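Local atomic coordinates of putative transcriptional regulator (Streptomyces coelicolor A3, PDB entry 2PQQ), a protein that probably binds cAMP through this N-terminal domain and DNA through a C-terminal helix-turn-helix domain to regulate transcription, as in other members of the CRP family. Residues 10-15 with 126-131. Sequence-based numbering, arbitrary orientation.
Sequences NPLFAA and LRAVAR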
ATOM      1  N   ASN A  10       2.587  -3.806 -20.963  1.00 38.24           N
ATOM      2  CA  ASN A  10       3.025  -3.918 -19.581  1.00 38.66           C
ATOM      3  C   ASN A  10       3.635  -2.582 -19.133  1.00 39.47           C
ATOM      4  O   ASN A  10       4.119  -1.814 -19.968  1.00 39.66           O
ATOM      5  CB  ASN A  10       4.037  -5.055 -19.455  1.00 38.66           C
ATOM      6  CG  ASN A  10       5.366  -4.744 -20.149  1.00 38.01           C
ATOM      7  OD1 ASN A  10       6.219  -4.066 -19.580  1.00 37.67           O
ATOM      8  ND2 ASN A  10       5.564  -5.284 -21.361  1.00 36.54           N
ATOM      9  N   PRO A  11       3.611  -2.297 -17.822  1.00 39.72           N
ATOM     10  CA  PRO A  11       4.071  -1.033 -17.240  1.00 40.04           C
ATOM     11  C   PRO A  11       5.588  -0.777 -17.319  1.00 39.65           C
ATOM     12  O   PRO A  11       6.045   0.314 -16.964  1.00 40.70           O
ATOM     13  CB  PRO A  11       3.664  -1.167 -15.762  1.00 40.22           C
ATOM     14  CG  PRO A  11       2.591  -2.232 -15.758  1.00 40.62           C
ATOM     15  CD  PRO A  11       3.082  -3.195 -16.785  1.00 40.64           C
ATOM     16  N   LEU A  12       6.366  -1.752 -17.758  1.00 38.31           N
ATOM     17  CA  LEU A  12       7.811  -1.542 -17.816  1.00 37.57           C
ATOM     18  C   LEU A  12       8.253  -1.047 -19.179  1.00 36.82           C
ATOM     19  O   LEU A  12       9.014  -0.068 -19.266  1.00 35.94           O
ATOM     20  CB  LEU A  12       8.596  -2.814 -17.464  1.00 37.10           C
ATOM     21  CG  LEU A  12      10.123  -2.656 -17.461  1.00 37.93           C
ATOM     22  CD1 LEU A  12      10.601  -1.463 -16.588  1.00 34.66           C
ATOM     23  CD2 LEU A  12      10.839  -3.981 -17.024  1.00 37.32           C
ATOM     24  N   PHE A  13       7.788  -1.733 -20.233  1.00 36.13           N
ATOM     25  CA  PHE A  13       8.279  -1.485 -21.602  1.00 35.49           C
ATOM     26  C   PHE A  13       7.273  -0.727 -22.465  1.00 35.41           C
ATOM     27  O   PHE A  13       7.473  -0.591 -23.675  1.00 35.14           O
ATOM     28  CB  PHE A  13       8.630  -2.798 -22.294  1.00 34.96           C
ATOM     29  CG  PHE A  13       9.704  -3.587 -21.613  1.00 36.90           C
ATOM     30  CD1 PHE A  13      10.922  -2.995 -21.257  1.00 35.02           C
ATOM     31  CD2 PHE A  13       9.518  -4.944 -21.360  1.00 36.29           C
ATOM     32  CE1 PHE A  13      11.932  -3.755 -20.655  1.00 36.96           C
ATOM     33  CE2 PHE A  13      10.515  -5.699 -20.777  1.00 36.92           C
ATOM     34  CZ  PHE A  13      11.723  -5.116 -20.407  1.00 35.81           C
ATOM     35  N   ALA A  14       6.195  -0.240 -21.843  1.00 35.30           N
ATOM     36  CA  ALA A  14       5.095   0.380 -22.580  1.00 35.05           C
ATOM     37  C   ALA A  14       5.536   1.571 -23.427  1.00 34.64           C
ATOM     38  O   ALA A  14       4.990   1.793 -24.507  1.00 33.95           O
ATOM     39  CB  ALA A  14       3.942   0.787 -21.632  1.00 35.48           C
ATOM     40  N   ALA A  15       6.530   2.326 -22.954  1.00 34.37           N
ATOM     41  CA  ALA A  15       6.905   3.577 -23.631  1.00 34.56           C
ATOM     42  C   ALA A  15       8.046   3.430 -24.637  1.00 34.96           C
ATOM     43  O   ALA A  15       8.427   4.400 -25.294  1.00 35.14           O
ATOM     44  CB  ALA A  15       7.228   4.671 -22.618  1.00 34.68           C
ATOM     45  N   LEU A 126      14.428   3.735 -16.013  1.00 31.65           N
ATOM     46  CA  LEU A 126      14.354   4.463 -14.742  1.00 32.19           C
ATOM     47  C   LEU A 126      13.048   5.243 -14.611  1.00 32.40           C
ATOM     48  O   LEU A 126      12.439   5.266 -13.539  1.00 32.19           O
ATOM     49  CB  LEU A 126      15.566   5.398 -14.581  1.00 31.55           C
ATOM     50  CG  LEU A 126      16.879   4.713 -14.172  1.00 31.85           C
ATOM     51  CD1 LEU A 126      18.062   5.656 -14.443  1.00 31.10           C
ATOM     52  CD2 LEU A 126      16.832   4.285 -12.705  1.00 30.23           C
ATOM     53  N   ARG A 127      12.643   5.904 -15.698  1.00 32.57           N
ATOM     54  CA  ARG A 127      11.351   6.592 -15.770  1.00 34.08           C
ATOM     55  C   ARG A 127      10.210   5.661 -15.421  1.00 33.89           C
ATOM     56  O   ARG A 127       9.430   5.968 -14.542  1.00 35.24           O
ATOM     57  CB  ARG A 127      11.116   7.194 -17.162  1.00 33.66           C
ATOM     58  CG  ARG A 127       9.816   7.983 -17.300  1.00 36.28           C
ATOM     59  CD  ARG A 127       9.709   8.720 -18.645  1.00 36.05           C
ATOM     60  NE  ARG A 127      10.013  10.148 -18.513  1.00 42.44           N
ATOM     61  CZ  ARG A 127      11.179  10.705 -18.824  1.00 43.48           C
ATOM     62  NH1 ARG A 127      12.170   9.961 -19.307  1.00 46.87           N
ATOM     63  NH2 ARG A 127      11.355  12.010 -18.663  1.00 43.17           N
ATOM     64  N   ALA A 128      10.129   4.520 -16.101  1.00 34.35           N
ATOM     65  CA  ALA A 128       9.025   3.574 -15.939  1.00 34.37           C
ATOM     66  C   ALA A 128       8.910   3.076 -14.506  1.00 35.08           C
ATOM     67  O   ALA A 128       7.837   3.116 -13.919  1.00 34.54           O
ATOM     68  CB  ALA A 128       9.205   2.399 -16.894  1.00 34.78           C
ATOM     69  N   VAL A 129      10.027   2.619 -13.939  1.00 35.46           N
ATOM     70  CA  VAL A 129      10.048   2.135 -12.558  1.00 36.75           C
ATOM     71  C   VAL A 129       9.716   3.258 -11.557  1.00 36.77           C
ATOM     72  O   VAL A 129       8.925   3.050 -10.623  1.00 36.41           O
ATOM     73  CB  VAL A 129      11.396   1.411 -12.230  1.00 36.50           C
ATOM     74  CG1 VAL A 129      11.442   0.997 -10.777  1.00 38.98           C
ATOM     75  CG2 VAL A 129      11.554   0.182 -13.104  1.00 37.83           C
ATOM     76  N   ALA A 130      10.288   4.448 -11.765  1.00 37.44           N
ATOM     77  CA  ALA A 130      10.011   5.603 -10.887  1.00 38.19           C
ATOM     78  C   ALA A 130       8.537   5.972 -10.889  1.00 39.18           C
ATOM     79  O   ALA A 130       7.985   6.366  -9.850  1.00 38.98           O
ATOM     80  CB  ALA A 130      10.832   6.816 -11.291  1.00 37.61           C
ATOM     81  N   ARG A 131       7.917   5.868 -12.065  1.00 40.36           N
ATOM     82  CA  ARG A 131       6.502   6.215 -12.245  1.00 41.66           C
ATOM     83  C   ARG A 131       5.611   5.364 -11.342  1.00 42.13           C
ATOM     84  O   ARG A 131       4.786   5.880 -10.581  1.00 42.69           O
ATOM     85  CB  ARG A 131       6.115   6.061 -13.711  1.00 41.71           C
ATOM     86  CG  ARG A 131       4.700   6.490 -14.062  1.00 44.69           C
ATOM     87  CD  ARG A 131       4.691   7.290 -15.358  1.00 47.25           C
ATOM     88  NE  ARG A 131       4.555   8.718 -15.086  1.00 51.06           N
ATOM     89  CZ  ARG A 131       5.154   9.694 -15.769  1.00 51.96           C
ATOM     90  NH1 ARG A 131       5.979   9.418 -16.780  1.00 51.09           N
ATOM     91  NH2 ARG A 131       4.942  10.960 -15.413  1.00 51.72           N
TER
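Ala128 is the residue of helix segment 126-131 that meets the turn at 10-15 most directly: its CA lies 5.6 Å from the CA of Leu12, and its CB bond points toward the turn. The methyl group touches two successive backbone carbonyls, with CB 3.4 Å from Leu12 O and 3.8 Å from Pro11 O. No hydrogen bond crosses the interface, so these are van der Waals contacts, and the loop carbonyls lie against the helix with the alanine methyl between. Leu12 adds its CD1 methyl to the same CB. The turn presenting these groups is organised by Asn10, whose OD1 accepts from Leu12 N and Phe13 N, both at 2.9 Å and from the same face of the amide plane. The first bond defines an Asx turn; the second is the straighter, 162° at the hydrogen against 139°. On the side of Leu12 away from its helix contacts, CG lies 3.8 Å above one face of the Phe13 ring, displaced from the ring centre toward its edge atoms.

One residue on, Val129 and Leu12 run alongside each other in the same direction. With Val129 CG1 trans to the backbone N (chi1 176°), CG2 is the branch that lies 4.0 Å from Leu12 CD1. CD1 thus bridges Ala128 and Val129.

Further along, Arg131 forms a salt bridge with Asp87 of the second subunit. In this N-terminal domain the loop before helix 18-27 lies between helix 120-139 and the beta core, where Leu12 and Phe13 both touch Leu49 of strand 45-54. Val129 also packs on Val129 of the second subunit, consistent with helix 120-139 being the long helix through which CRP-family subunits pair.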